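Local coordinates for molybdopterin-guanine dinucleotide biosynthesis protein B (mobB) (PDB 2F1R) that probably binds GTP and takes part in the biosynthesis of the molybdopterin-guanine dinucleotide cofactor, at residues W54-Y57 against N58-A61; R76-E79 against E80-N83; R146-V149 against E150-A153. All blocks are in the same frame, centred on the assembly; numbering follows the deposited sequence.

Interaction 1 (W54-Y57 against N58-A61); sequences WKIY and NSGA
Ser59 OG gives its hydrogen to the backbone oxygen Ile56 O over 2.6 Å. The hydroxyl lies in the carbonyl plane, on a lone pair. With chi1 at 74°, OG sits between the backbone N and the carbonyl carbon of its own residue, which turns it back onto the preceding turn. Ile56 O also takes weaker bonds from the amides of Ser59, Gly60 and Ala61, so four donors converge on one oxygen at the end of the helix.

Gly60 N bonds to Tyr57 O at 3.0 Å, coming from above the carbonyl plane. Further back the helical pattern is regular. Asn58 N meets Trp54 O at 2.9 Å in a nearly straight bond, and Ser59 N meets Lys55 O at 3.1 Å. The chain then turns so that Ala61 O receives a CA-H...O contact from Tyr57 CA at 3.2 Å.

On the outer side, the end of the Asn58 amide lies over one face of the Trp54 indole, off-centre toward the rim. The amide and ring planes are 52° apart. CG of Trp54 stands anti to its backbone N (chi1 -180°), which carries the indole along the helix to this neighbour. Lys51 makes a cation-pi contact with the same indole.

On the inner side, Ile56 CG2 packs on Ala61 CB at 3.7 Å. Ile56 also reaches Val63 of strand 62-66 and Glu102 of the second subunit. The Tyr57 ring makes cation-pi contacts with Arg76 and with Lys70 of the second subunit.

Gly60 has a positive phi. Together with the bond from Gly60 N to Tyr57 O and the weak one from Ala61 N to Ile56 O, this makes a Schellman motif, which ends helix 52-59 and leads into strand 62-66 beside the subunit interface.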
ATOM      1  N   TRP A  54       5.434   3.816 -11.409  1.00 31.93           N
ATOM      2  CA  TRP A  54       6.433   4.802 -11.066  1.00 31.14           C
ATOM      3  C   TRP A  54       6.225   6.146 -11.825  1.00 28.68           C
ATOM      4  O   TRP A  54       6.205   7.223 -11.212  1.00 27.51           O
ATOM      5  CB  TRP A  54       7.827   4.220 -11.268  1.00 33.32           C
ATOM      6  CG  TRP A  54       8.803   5.205 -10.918  1.00 36.98           C
ATOM      7  CD1 TRP A  54       9.215   5.556  -9.648  1.00 39.93           C
ATOM      8  CD2 TRP A  54       9.483   6.075 -11.820  1.00 40.46           C
ATOM      9  NE1 TRP A  54      10.128   6.585  -9.713  1.00 41.40           N
ATOM     10  CE2 TRP A  54      10.314   6.925 -11.033  1.00 42.48           C
ATOM     11  CE3 TRP A  54       9.482   6.221 -13.216  1.00 39.65           C
ATOM     12  CZ2 TRP A  54      11.142   7.908 -11.609  1.00 41.10           C
ATOM     13  CZ3 TRP A  54      10.296   7.203 -13.789  1.00 39.50           C
ATOM     14  CH2 TRP A  54      11.116   8.030 -12.986  1.00 39.62           C
ATOM     15  N   LYS A  55       6.037   6.074 -13.144  1.00 25.99           N
ATOM     16  CA  LYS A  55       5.686   7.256 -13.962  1.00 24.02           C
ATOM     17  C   LYS A  55       4.390   7.933 -13.527  1.00 21.93           C
ATOM     18  O   LYS A  55       4.319   9.163 -13.430  1.00 22.27           O
ATOM     19  CB  LYS A  55       5.517   6.860 -15.421  1.00 23.78           C
ATOM     20  CG  LYS A  55       6.782   6.770 -16.153  1.00 26.35           C
ATOM     21  CD  LYS A  55       6.591   6.012 -17.450  1.00 30.99           C
ATOM     22  CE  LYS A  55       7.875   5.265 -17.846  1.00 32.87           C
ATOM     23  NZ  LYS A  55       7.867   4.956 -19.297  1.00 36.85           N
ATOM     24  N   ILE A  56       3.344   7.141 -13.317  1.00 19.83           N
ATOM     25  CA  ILE A  56       2.069   7.696 -12.843  1.00 17.98           C
ATOM     26  C   ILE A  56       2.295   8.358 -11.456  1.00 16.34           C
ATOM     27  O   ILE A  56       1.915   9.504 -11.226  1.00 13.78           O
ATOM     28  CB  ILE A  56       0.924   6.622 -12.840  1.00 18.05           C
ATOM     29  CG1 ILE A  56       0.526   6.259 -14.278  1.00 18.76           C
ATOM     30  CG2 ILE A  56      -0.298   7.163 -12.109  1.00 16.44           C
ATOM     31  CD1 ILE A  56       0.132   4.814 -14.509  1.00 14.60           C
ATOM     32  N   TYR A  57       2.943   7.631 -10.549  1.00 16.05           N
ATOM     33  CA  TYR A  57       3.255   8.198  -9.262  1.00 16.76           C
ATOM     34  C   TYR A  57       3.957   9.567  -9.368  1.00 16.97           C
ATOM     35  O   TYR A  57       3.507  10.542  -8.770  1.00 16.53           O
ATOM     36  CB  TYR A  57       4.078   7.266  -8.385  1.00 16.47           C
ATOM     37  CG  TYR A  57       4.222   7.871  -7.016  1.00 16.17           C
ATOM     38  CD1 TYR A  57       3.242   7.667  -6.060  1.00 18.22           C
ATOM     39  CD2 TYR A  57       5.285   8.712  -6.702  1.00 15.30           C
ATOM     40  CE1 TYR A  57       3.340   8.224  -4.782  1.00 17.56           C
ATOM     41  CE2 TYR A  57       5.391   9.288  -5.440  1.00 18.08           C
ATOM     42  CZ  TYR A  57       4.407   9.025  -4.483  1.00 17.08           C
ATOM     43  OH  TYR A  57       4.470   9.557  -3.229  1.00 19.22           O
ATOM     44  N   ASN A  58       5.024   9.629 -10.170  1.00 17.85           N
ATOM     45  CA  ASN A  58       5.778  10.884 -10.397  1.00 18.77           C
ATOM     46  C   ASN A  58       4.974  12.049 -10.954  1.00 17.00           C
ATOM     47  O   ASN A  58       5.229  13.209 -10.641  1.00 16.37           O
ATOM     48  CB  ASN A  58       6.951  10.601 -11.331  1.00 20.46           C
ATOM     49  CG  ASN A  58       8.166  10.107 -10.592  1.00 26.84           C
ATOM     50  OD1 ASN A  58       8.061   9.276  -9.676  1.00 34.52           O
ATOM     51  ND2 ASN A  58       9.346  10.618 -10.973  1.00 34.23           N
ATOM     52  N   SER A  59       3.982  11.721 -11.779  1.00 15.31           N
ATOM     53  CA  SER A  59       3.143  12.716 -12.421  1.00 13.07           C
ATOM     54  C   SER A  59       2.195  13.350 -11.408  1.00 13.06           C
ATOM     55  O   SER A  59       1.569  14.380 -11.667  1.00 13.32           O
ATOM     56  CB  SER A  59       2.386  12.065 -13.593  1.00 12.79           C
ATOM     57  OG  SER A  59       1.315  11.221 -13.129  1.00 12.27           O
ATOM     58  N   GLY A  60       2.105  12.776 -10.221  1.00 13.06           N
ATOM     59  CA  GLY A  60       1.277  13.415  -9.211  1.00 12.82           C
ATOM     60  C   GLY A  60       0.072  12.633  -8.732  1.00 12.78           C
ATOM     61  O   GLY A  60      -0.728  13.168  -7.952  1.00 14.46           O
ATOM     62  N   ALA A  61      -0.061  11.378  -9.169  1.00 11.18           N
ATOM     63  CA  ALA A  61      -1.126  10.474  -8.676  1.00 10.61           C
ATOM     64  C   ALA A  61      -0.596   9.538  -7.600  1.00  9.65           C
ATOM     65  O   ALA A  61       0.553   9.070  -7.699  1.00  9.08           O
ATOM     66  CB  ALA A  61      -1.767   9.628  -9.825  1.00  8.59           C
TER

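Interaction 2 (R76-E79 against E80-N83); sequences RVSE and EEGN
Ser78 OG is gripped from two directions. A water lies 2.5 Å from Ser78 OG, and the same water donates to Glu80 OE2 at 2.9 Å. Glu81 N gives Ser78 OG a weak bond at 3.4 Å, the capping bond of the helix.

The return bond runs from Ser78 N to Glu81 OE1 at 3.0 Å, with the donor well above the carboxylate plane. Glu81 has CG beside its backbone N (chi1 -72°) and is extended beyond it, so the carboxylate reaches back past the start of the helix. The two bonds make a capping box.

Behind the cap, Gly82 N bonds to Ser78 O at 3.2 Å and Asn83 N to Glu79 O at 3.2 Å. Val77 CB rests against Glu81 OE1 at 3.5 Å, while its CG2 lies 3.9 Å from Gly82 CA. Val77 and Glu81 both touch Trp87 of helix 85-93, and Val77 has backbone hydrogen bonds to the second subunit.

The box gives two amides at the start of helix 79-82 a side-chain acceptor, weakly in the case of Glu81 N. The amide of Ser78 and the helix start would probably favour the charged form of the Glu81 carboxylate.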
ATOM      1  N   ARG A  76       1.806   9.742  -1.466  1.00 17.17           N
ATOM      2  CA  ARG A  76       2.542  10.866  -0.867  1.00 17.51           C
ATOM      3  C   ARG A  76       2.036  11.209   0.549  1.00 16.38           C
ATOM      4  O   ARG A  76       0.808  11.246   0.848  1.00 16.25           O
ATOM      5  CB  ARG A  76       2.592  12.077  -1.830  1.00 17.97           C
ATOM      6  CG  ARG A  76       1.217  12.734  -2.148  1.00 20.16           C
ATOM      7  CD  ARG A  76       1.090  13.325  -3.596  1.00 19.20           C
ATOM      8  NE  ARG A  76       1.117  12.234  -4.578  1.00 23.15           N
ATOM      9  CZ  ARG A  76       2.038  12.086  -5.536  1.00 21.93           C
ATOM     10  NH1 ARG A  76       2.990  12.976  -5.698  1.00 22.14           N
ATOM     11  NH2 ARG A  76       2.024  11.016  -6.313  1.00 18.76           N
ATOM     12  N   VAL A  77       2.988  11.384   1.454  1.00 16.03           N
ATOM     13  CA  VAL A  77       2.651  11.888   2.782  1.00 16.93           C
ATOM     14  C   VAL A  77       3.502  13.124   3.145  1.00 16.94           C
ATOM     15  O   VAL A  77       4.566  13.292   2.595  1.00 15.56           O
ATOM     16  CB  VAL A  77       2.833  10.774   3.880  1.00 17.39           C
ATOM     17  CG1 VAL A  77       1.875   9.642   3.608  1.00 13.87           C
ATOM     18  CG2 VAL A  77       4.311  10.288   3.962  1.00 16.14           C
ATOM     19  N   SER A  78       3.026  13.969   4.057  1.00 16.88           N
ATOM     20  CA  SER A  78       3.948  14.880   4.746  1.00 18.07           C
ATOM     21  C   SER A  78       4.958  14.101   5.634  1.00 19.68           C
ATOM     22  O   SER A  78       4.692  12.956   6.041  1.00 19.02           O
ATOM     23  CB  SER A  78       3.174  15.906   5.594  1.00 18.42           C
ATOM     24  OG  SER A  78       2.516  15.307   6.705  1.00 16.50           O
ATOM     25  N   GLU A  79       6.115  14.696   5.945  1.00 20.39           N
ATOM     26  CA  GLU A  79       7.059  13.990   6.817  1.00 23.21           C
ATOM     27  C   GLU A  79       6.427  13.578   8.175  1.00 22.62           C
ATOM     28  O   GLU A  79       6.727  12.502   8.706  1.00 22.17           O
ATOM     29  CB  GLU A  79       8.379  14.757   7.026  1.00 24.07           C
ATOM     30  CG  GLU A  79       8.282  15.961   7.956  1.00 32.31           C
ATOM     31  CD  GLU A  79       8.455  15.648   9.492  1.00 44.88           C
ATOM     32  OE1 GLU A  79       9.278  14.752   9.902  1.00 48.76           O
ATOM     33  OE2 GLU A  79       7.761  16.344  10.303  1.00 47.96           O
ATOM     34  N   GLU A  80       5.549  14.412   8.721  1.00 22.37           N
ATOM     35  CA  GLU A  80       4.995  14.087  10.017  1.00 22.89           C
ATOM     36  C   GLU A  80       4.041  12.904   9.948  1.00 20.94           C
ATOM     37  O   GLU A  80       4.089  12.050  10.816  1.00 20.23           O
ATOM     38  CB  GLU A  80       4.399  15.300  10.714  1.00 23.04           C
ATOM     39  CG  GLU A  80       3.009  15.736  10.267  1.00 25.49           C
ATOM     40  CD  GLU A  80       2.530  16.987  11.054  1.00 26.52           C
ATOM     41  OE1 GLU A  80       3.052  17.217  12.222  1.00 27.99           O
ATOM     42  OE2 GLU A  80       1.648  17.716  10.489  1.00 24.86           O
ATOM     43  N   GLU A  81       3.218  12.834   8.897  1.00 20.11           N
ATOM     44  CA  GLU A  81       2.329  11.693   8.643  1.00 19.11           C
ATOM     45  C   GLU A  81       3.061  10.382   8.526  1.00 19.23           C
ATOM     46  O   GLU A  81       2.631   9.378   9.077  1.00 20.76           O
ATOM     47  CB  GLU A  81       1.521  11.903   7.375  1.00 19.44           C
ATOM     48  CG  GLU A  81       0.432  12.944   7.512  1.00 16.56           C
ATOM     49  CD  GLU A  81      -0.160  13.307   6.152  1.00 18.38           C
ATOM     50  OE1 GLU A  81       0.419  12.955   5.096  1.00 18.11           O
ATOM     51  OE2 GLU A  81      -1.221  13.961   6.142  1.00 20.73           O
ATOM     52  N   GLY A  82       4.174  10.379   7.820  1.00 18.86           N
ATOM     53  CA  GLY A  82       4.920   9.138   7.610  1.00 19.78           C
ATOM     54  C   GLY A  82       5.636   8.681   8.865  1.00 20.13           C
ATOM     55  O   GLY A  82       5.909   7.505   9.019  1.00 19.89           O
ATOM     56  N   ASN A  83       5.914   9.626   9.770  1.00 20.46           N
ATOM     57  CA  ASN A  83       6.584   9.369  11.044  1.00 20.59           C
ATOM     58  C   ASN A  83       5.587   9.005  12.167  1.00 19.56           C
ATOM     59  O   ASN A  83       5.983   8.672  13.276  1.00 18.88           O
ATOM     60  CB  ASN A  83       7.362  10.613  11.484  1.00 21.49           C
ATOM     61  CG  ASN A  83       8.669  10.765  10.775  1.00 25.09           C
ATOM     62  OD1 ASN A  83       9.017  11.870  10.346  1.00 33.51           O
ATOM     63  ND2 ASN A  83       9.428   9.681  10.662  1.00 28.51           N
TER
HETATM   64  O   HOH W   1       1.262  17.197   7.642  1.00 29.72           O

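Interaction 3 (R146-V149 against E150-A153); sequences RDEV and ERIA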
ATOM      1  N   ARG A 146      18.125 -15.463  21.460  1.00 21.91           N
ATOM      2  CA  ARG A 146      17.807 -15.202  20.016  1.00 24.95           C
ATOM      3  C   ARG A 146      17.048 -16.346  19.326  1.00 25.97           C
ATOM      4  O   ARG A 146      16.149 -16.117  18.525  1.00 26.96           O
ATOM      5  CB  ARG A 146      19.114 -14.907  19.233  1.00 25.66           C
ATOM      6  CG  ARG A 146      19.370 -13.464  18.693  1.00 28.38           C
ATOM      7  CD  ARG A 146      19.367 -12.217  19.710  1.00 34.78           C
ATOM      8  NE  ARG A 146      20.436 -12.152  20.717  1.00 38.09           N
ATOM      9  CZ  ARG A 146      21.698 -11.719  20.544  1.00 38.18           C
ATOM     10  NH1 ARG A 146      22.128 -11.275  19.359  1.00 39.85           N
ATOM     11  NH2 ARG A 146      22.549 -11.747  21.578  1.00 35.10           N
ATOM     12  N   ASP A 147      17.394 -17.576  19.695  1.00 27.26           N
ATOM     13  CA  ASP A 147      16.913 -18.810  19.089  1.00 28.27           C
ATOM     14  C   ASP A 147      15.527 -19.282  19.533  1.00 28.23           C
ATOM     15  O   ASP A 147      14.978 -20.234  18.984  1.00 28.04           O
ATOM     16  CB  ASP A 147      17.938 -19.930  19.415  1.00 30.07           C
ATOM     17  CG  ASP A 147      18.781 -19.652  20.723  1.00 34.76           C
ATOM     18  OD1 ASP A 147      19.536 -18.622  20.789  1.00 36.51           O
ATOM     19  OD2 ASP A 147      18.732 -20.499  21.680  1.00 40.23           O
ATOM     20  N   GLU A 148      14.967 -18.658  20.557  1.00 27.29           N
ATOM     21  CA  GLU A 148      13.795 -19.233  21.206  1.00 26.90           C
ATOM     22  C   GLU A 148      12.497 -18.681  20.563  1.00 25.97           C
ATOM     23  O   GLU A 148      11.587 -18.185  21.243  1.00 24.89           O
ATOM     24  CB  GLU A 148      13.847 -18.931  22.715  1.00 26.27           C
ATOM     25  CG  GLU A 148      14.907 -19.697  23.527  1.00 28.21           C
ATOM     26  CD  GLU A 148      14.752 -19.426  25.023  1.00 27.94           C
ATOM     27  OE1 GLU A 148      15.142 -18.340  25.480  1.00 29.55           O
ATOM     28  OE2 GLU A 148      14.238 -20.284  25.755  1.00 27.77           O
ATOM     29  N   VAL A 149      12.425 -18.788  19.243  1.00 25.86           N
ATOM     30  CA  VAL A 149      11.422 -18.064  18.468  1.00 25.04           C
ATOM     31  C   VAL A 149      10.024 -18.491  18.805  1.00 25.37           C
ATOM     32  O   VAL A 149       9.129 -17.642  18.880  1.00 25.14           O
ATOM     33  CB  VAL A 149      11.690 -18.125  16.932  1.00 25.69           C
ATOM     34  CG1 VAL A 149      13.145 -17.741  16.618  1.00 22.58           C
ATOM     35  CG2 VAL A 149      11.337 -19.493  16.333  1.00 25.87           C
ATOM     36  N   GLU A 150       9.830 -19.791  19.036  1.00 24.63           N
ATOM     37  CA  GLU A 150       8.524 -20.295  19.476  1.00 24.96           C
ATOM     38  C   GLU A 150       8.098 -19.745  20.844  1.00 23.61           C
ATOM     39  O   GLU A 150       6.887 -19.470  21.075  1.00 23.09           O
ATOM     40  CB  GLU A 150       8.488 -21.838  19.490  1.00 26.50           C
ATOM     41  CG  GLU A 150       8.498 -22.487  18.096  1.00 30.35           C
ATOM     42  CD  GLU A 150       9.889 -22.965  17.629  1.00 37.16           C
ATOM     43  OE1 GLU A 150       9.965 -23.650  16.572  1.00 40.18           O
ATOM     44  OE2 GLU A 150      10.909 -22.663  18.300  1.00 41.00           O
ATOM     45  N   ARG A 151       9.075 -19.575  21.746  1.00 21.31           N
ATOM     46  CA  ARG A 151       8.801 -19.078  23.091  1.00 20.95           C
ATOM     47  C   ARG A 151       8.477 -17.588  23.012  1.00 18.88           C
ATOM     48  O   ARG A 151       7.628 -17.095  23.762  1.00 20.48           O
ATOM     49  CB  ARG A 151       9.994 -19.299  24.054  1.00 20.85           C
ATOM     50  CG  ARG A 151      10.179 -20.733  24.631  1.00 23.46           C
ATOM     51  CD  ARG A 151      11.203 -20.746  25.829  1.00 23.42           C
ATOM     52  NE  ARG A 151      10.775 -19.882  26.962  1.00 28.54           N
ATOM     53  CZ  ARG A 151      11.578 -19.365  27.900  1.00 28.22           C
ATOM     54  NH1 ARG A 151      12.883 -19.594  27.860  1.00 27.53           N
ATOM     55  NH2 ARG A 151      11.067 -18.602  28.878  1.00 27.58           N
ATOM     56  N   ILE A 152       9.162 -16.867  22.126  1.00 16.89           N
ATOM     57  CA  ILE A 152       8.931 -15.424  21.991  1.00 15.82           C
ATOM     58  C   ILE A 152       7.599 -15.146  21.301  1.00 15.83           C
ATOM     59  O   ILE A 152       6.843 -14.255  21.723  1.00 16.24           O
ATOM     60  CB  ILE A 152      10.111 -14.696  21.298  1.00 15.82           C
ATOM     61  CG1 ILE A 152      11.432 -14.965  22.043  1.00 13.27           C
ATOM     62  CG2 ILE A 152       9.840 -13.154  21.209  1.00 12.91           C
ATOM     63  CD1 ILE A 152      12.724 -14.834  21.144  1.00 15.67           C
ATOM     64  N   ALA A 153       7.306 -15.936  20.270  1.00 15.71           N
ATOM     65  CA  ALA A 153       6.020 -15.897  19.585  1.00 15.87           C
ATOM     66  C   ALA A 153       4.873 -16.171  20.558  1.00 17.16           C
ATOM     67  O   ALA A 153       3.888 -15.392  20.627  1.00 18.10           O
ATOM     68  CB  ALA A 153       6.026 -16.885  18.423  1.00 14.63           C
TER
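The side chains of Glu148 and Arg151 extend alongside each other in one direction. Their carboxylate and guanidinium planes are turned 73° apart. One oxygen does the work: Arg151 NH1 bonds to Glu148 OE2 at 2.6 Å, a salt bridge reached on the syn side of the carboxylate, somewhat out of its plane. The oxygen approaches the guanidinium from its rim, tilted 18° from the plane. A bend at chi3 (60°) turns the guanidinium of Arg151 back so that NH1 meets this oxygen; CD lies close to it as well. Glu148 OE1 is held by Arg145 N. The carboxylate thus joins the residue before this turn to the first turn of the helix. With an alanine here in place of the glutamate, the Arg151 guanidinium would probably lose this charge partner, and Arg145 N this acceptor.

Beneath the salt bridge, Glu148 O accepts Ile152 N at 2.9 Å, nearly along the C=O axis, and a weak bond from Arg151 N. Ile152 CG1 packs against Glu148 O at 3.3 Å. Next along, Ala153 N bonds to Val149 O at 2.9 Å.

Ile152 faces inward onto Leu18 and Met22 of helix 12-28 and onto Val133 and Phe144. Val149 touches Arg21. Glu148 occupies the N-cap position and centres an inverse gamma turn, a tight entry into helix 149-160, which packs here against the parallel sheet and helix 12-28 of a P-loop NTPase-like domain.

All three contacts are local and follow in series along the chain, with none nested or crossed. Interaction 1 closes the end of helix 52-59 and hands the chain to the antiparallel hairpin 62-66/70-76. Interaction 2 follows that hairpin and opens helix 79-82. The two meet through Arg76, whose NH2 bonds to Tyr57 O. Arg76 also forms a salt bridge with Asp62, so the end of the hairpin is tied to its beginning. Both contacts touch the second subunit. Interaction 3 starts the C-terminal helix 149-160 beside the parallel sheet. It lies on the opposite side of the chain's centre from the other two, its centre about 42 Å from that of interaction 1.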